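Local coordinates for CELL WALL surface anchor family protein (Streptococcus pneumoniae, PDB 2WW8), which serves as the pilus adhesin RrgA, an elongated multidomain surface protein that probably attaches the pneumococcus to host cells, at residues A[621-626]-A[674-679]. Sequence-based numbering, arbitrary orientation.
Sequences YTLTAN and VTLTYN
Thr622 and Thr677 form a hydrogen-bonded pair between antiparallel strands, and their hydroxyls meet directly. The OG1 atoms of Thr622 and Thr677 lie 2.6 Å apart; the donor is not settled. Both hydroxyls sit between backbone N and carbonyl carbon (chi1 75° and 67°), which turns each toward the partner strand. A water extends this polar row. It bonds OG1 of Thr622 and OG1 of Thr624, and donates to Thr675 O at 2.8 Å. Thr675 O also accepts Thr624 N at 3.1 Å, in the carbonyl plane, so two donors grip it. Thr624 OG1 lies alongside Thr675 CB, 4.0 Å away, the two side chains running in the same direction.

On the other face Leu623, Ala625, Val674 and Leu676 make apolar contacts. Leu623 CD1 crosses to Val674 CG1 at 3.6 Å and also meets Leu676 CB at 3.9 Å. Ala625 CB packs on Val674 CG2 at 4.0 Å.

Strand 673-682 is hydrogen-bonded on one edge to 621-625 and on the other to 203-218. Leu623 is hydrogen-bonded through its backbone to Leu631 of strand 630-632. Val674 and Leu676 pack on Leu668 and Val663 of strand 660-668, in another sheet, consistent with the sandwich of an Ig-like domain.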
loop_
_atom_site.group_PDB
_atom_site.type_symbol
_atom_site.label_atom_id
_atom_site.label_comp_id
_atom_site.label_asym_id
_atom_site.label_seq_id
_atom_site.Cartn_x
_atom_site.Cartn_y
_atom_site.Cartn_z
ATOM N N TYR A 621 -8.016 8.462 -17.242
ATOM C CA TYR A 621 -7.649 7.341 -16.378
ATOM C C TYR A 621 -6.188 7.039 -16.628
ATOM O O TYR A 621 -5.622 7.467 -17.640
ATOM C CB TYR A 621 -8.515 6.102 -16.668
ATOM C CG TYR A 621 -8.231 5.500 -18.048
ATOM C CD1 TYR A 621 -7.232 4.513 -18.203
ATOM C CD2 TYR A 621 -8.928 5.943 -19.176
ATOM C CE1 TYR A 621 -6.953 3.989 -19.471
ATOM C CE2 TYR A 621 -8.675 5.425 -20.421
ATOM C CZ TYR A 621 -7.674 4.455 -20.539
ATOM O OH TYR A 621 -7.392 3.937 -21.780
ATOM N N THR A 622 -5.589 6.267 -15.727
ATOM C CA THR A 622 -4.341 5.596 -16.062
ATOM C C THR A 622 -4.449 4.085 -15.852
ATOM O O THR A 622 -5.168 3.616 -14.957
ATOM C CB THR A 622 -3.104 6.156 -15.284
ATOM O OG1 THR A 622 -3.089 5.717 -13.908
ATOM C CG2 THR A 622 -2.981 7.664 -15.374
ATOM N N LEU A 623 -3.711 3.324 -16.655
ATOM C CA LEU A 623 -3.577 1.882 -16.458
ATOM C C LEU A 623 -2.099 1.543 -16.701
ATOM O O LEU A 623 -1.592 1.760 -17.817
ATOM C CB LEU A 623 -4.514 1.100 -17.397
ATOM C CG LEU A 623 -4.602 -0.380 -16.972
ATOM C CD1 LEU A 623 -5.374 -0.538 -15.654
ATOM C CD2 LEU A 623 -5.197 -1.291 -18.058
ATOM N N THR A 624 -1.412 1.108 -15.642
ATOM C CA THR A 624 0.012 0.803 -15.709
ATOM C C THR A 624 0.223 -0.567 -15.057
ATOM O O THR A 624 -0.631 -1.061 -14.320
ATOM C CB THR A 624 0.904 1.895 -15.044
ATOM O OG1 THR A 624 0.486 2.012 -13.677
ATOM C CG2 THR A 624 0.747 3.324 -15.751
ATOM N N ALA A 625 1.377 -1.193 -15.285
ATOM C CA ALA A 625 1.681 -2.432 -14.581
ATOM C C ALA A 625 3.152 -2.436 -14.219
ATOM O O ALA A 625 3.955 -1.676 -14.796
ATOM C CB ALA A 625 1.342 -3.610 -15.502
ATOM N N ASN A 626 3.523 -3.301 -13.280
ATOM C CA ASN A 626 4.824 -3.256 -12.638
ATOM C C ASN A 626 5.890 -3.924 -13.475
ATOM O O ASN A 626 7.011 -4.028 -13.018
ATOM C CB ASN A 626 4.742 -3.823 -11.214
ATOM C CG ASN A 626 4.555 -5.349 -11.204
ATOM O OD1 ASN A 626 4.046 -5.947 -12.170
ATOM N ND2 ASN A 626 5.016 -5.983 -10.136
ATOM N N VAL A 674 -1.220 -4.865 -11.644
ATOM C CA VAL A 674 -1.737 -3.776 -12.509
ATOM C C VAL A 674 -2.392 -2.744 -11.589
ATOM O O VAL A 674 -2.964 -3.153 -10.557
ATOM C CB VAL A 674 -2.840 -4.371 -13.405
ATOM C CG1 VAL A 674 -3.611 -3.303 -14.171
ATOM C CG2 VAL A 674 -2.123 -5.273 -14.431
ATOM N N THR A 675 -2.308 -1.468 -11.977
ATOM C CA THR A 675 -2.890 -0.307 -11.255
ATOM C C THR A 675 -3.779 0.533 -12.167
ATOM O O THR A 675 -3.372 0.902 -13.286
ATOM C CB THR A 675 -1.763 0.594 -10.714
ATOM O OG1 THR A 675 -0.880 -0.209 -9.922
ATOM C CG2 THR A 675 -2.282 1.791 -9.856
ATOM N N LEU A 676 -4.999 0.805 -11.709
ATOM C CA LEU A 676 -5.902 1.670 -12.433
ATOM C C LEU A 676 -6.106 2.929 -11.572
ATOM O O LEU A 676 -6.328 2.825 -10.366
ATOM C CB LEU A 676 -7.256 0.997 -12.622
ATOM C CG LEU A 676 -8.412 1.897 -13.084
ATOM C CD1 LEU A 676 -8.290 2.316 -14.536
ATOM C CD2 LEU A 676 -9.780 1.209 -12.915
ATOM N N THR A 677 -6.002 4.125 -12.151
ATOM C CA THR A 677 -6.404 5.316 -11.376
ATOM C C THR A 677 -7.431 6.127 -12.164
ATOM O O THR A 677 -7.457 6.007 -13.397
ATOM C CB THR A 677 -5.250 6.251 -10.987
ATOM O OG1 THR A 677 -4.723 6.839 -12.175
ATOM C CG2 THR A 677 -4.130 5.588 -10.179
ATOM N N TYR A 678 -8.288 6.904 -11.478
ATOM C CA TYR A 678 -9.220 7.774 -12.145
ATOM C C TYR A 678 -9.703 8.756 -11.063
ATOM O O TYR A 678 -9.421 8.603 -9.886
ATOM C CB TYR A 678 -10.388 7.022 -12.841
ATOM C CG TYR A 678 -11.188 6.139 -11.893
ATOM C CD1 TYR A 678 -10.817 4.794 -11.648
ATOM C CD2 TYR A 678 -12.269 6.661 -11.177
ATOM C CE1 TYR A 678 -11.544 3.995 -10.749
ATOM C CE2 TYR A 678 -13.022 5.862 -10.293
ATOM C CZ TYR A 678 -12.651 4.545 -10.074
ATOM O OH TYR A 678 -13.409 3.778 -9.196
ATOM N N ASN A 679 -10.458 9.766 -11.469
ATOM C CA ASN A 679 -10.879 10.808 -10.557
ATOM C C ASN A 679 -12.384 10.793 -10.474
ATOM O O ASN A 679 -13.030 10.469 -11.476
ATOM C CB ASN A 679 -10.369 12.168 -11.050
ATOM C CG ASN A 679 -8.848 12.258 -10.984
ATOM O OD1 ASN A 679 -8.211 11.888 -9.979
ATOM N ND2 ASN A 679 -8.248 12.758 -12.054
HETATM O O HOH W 1 -2.018 3.381 -13.094
#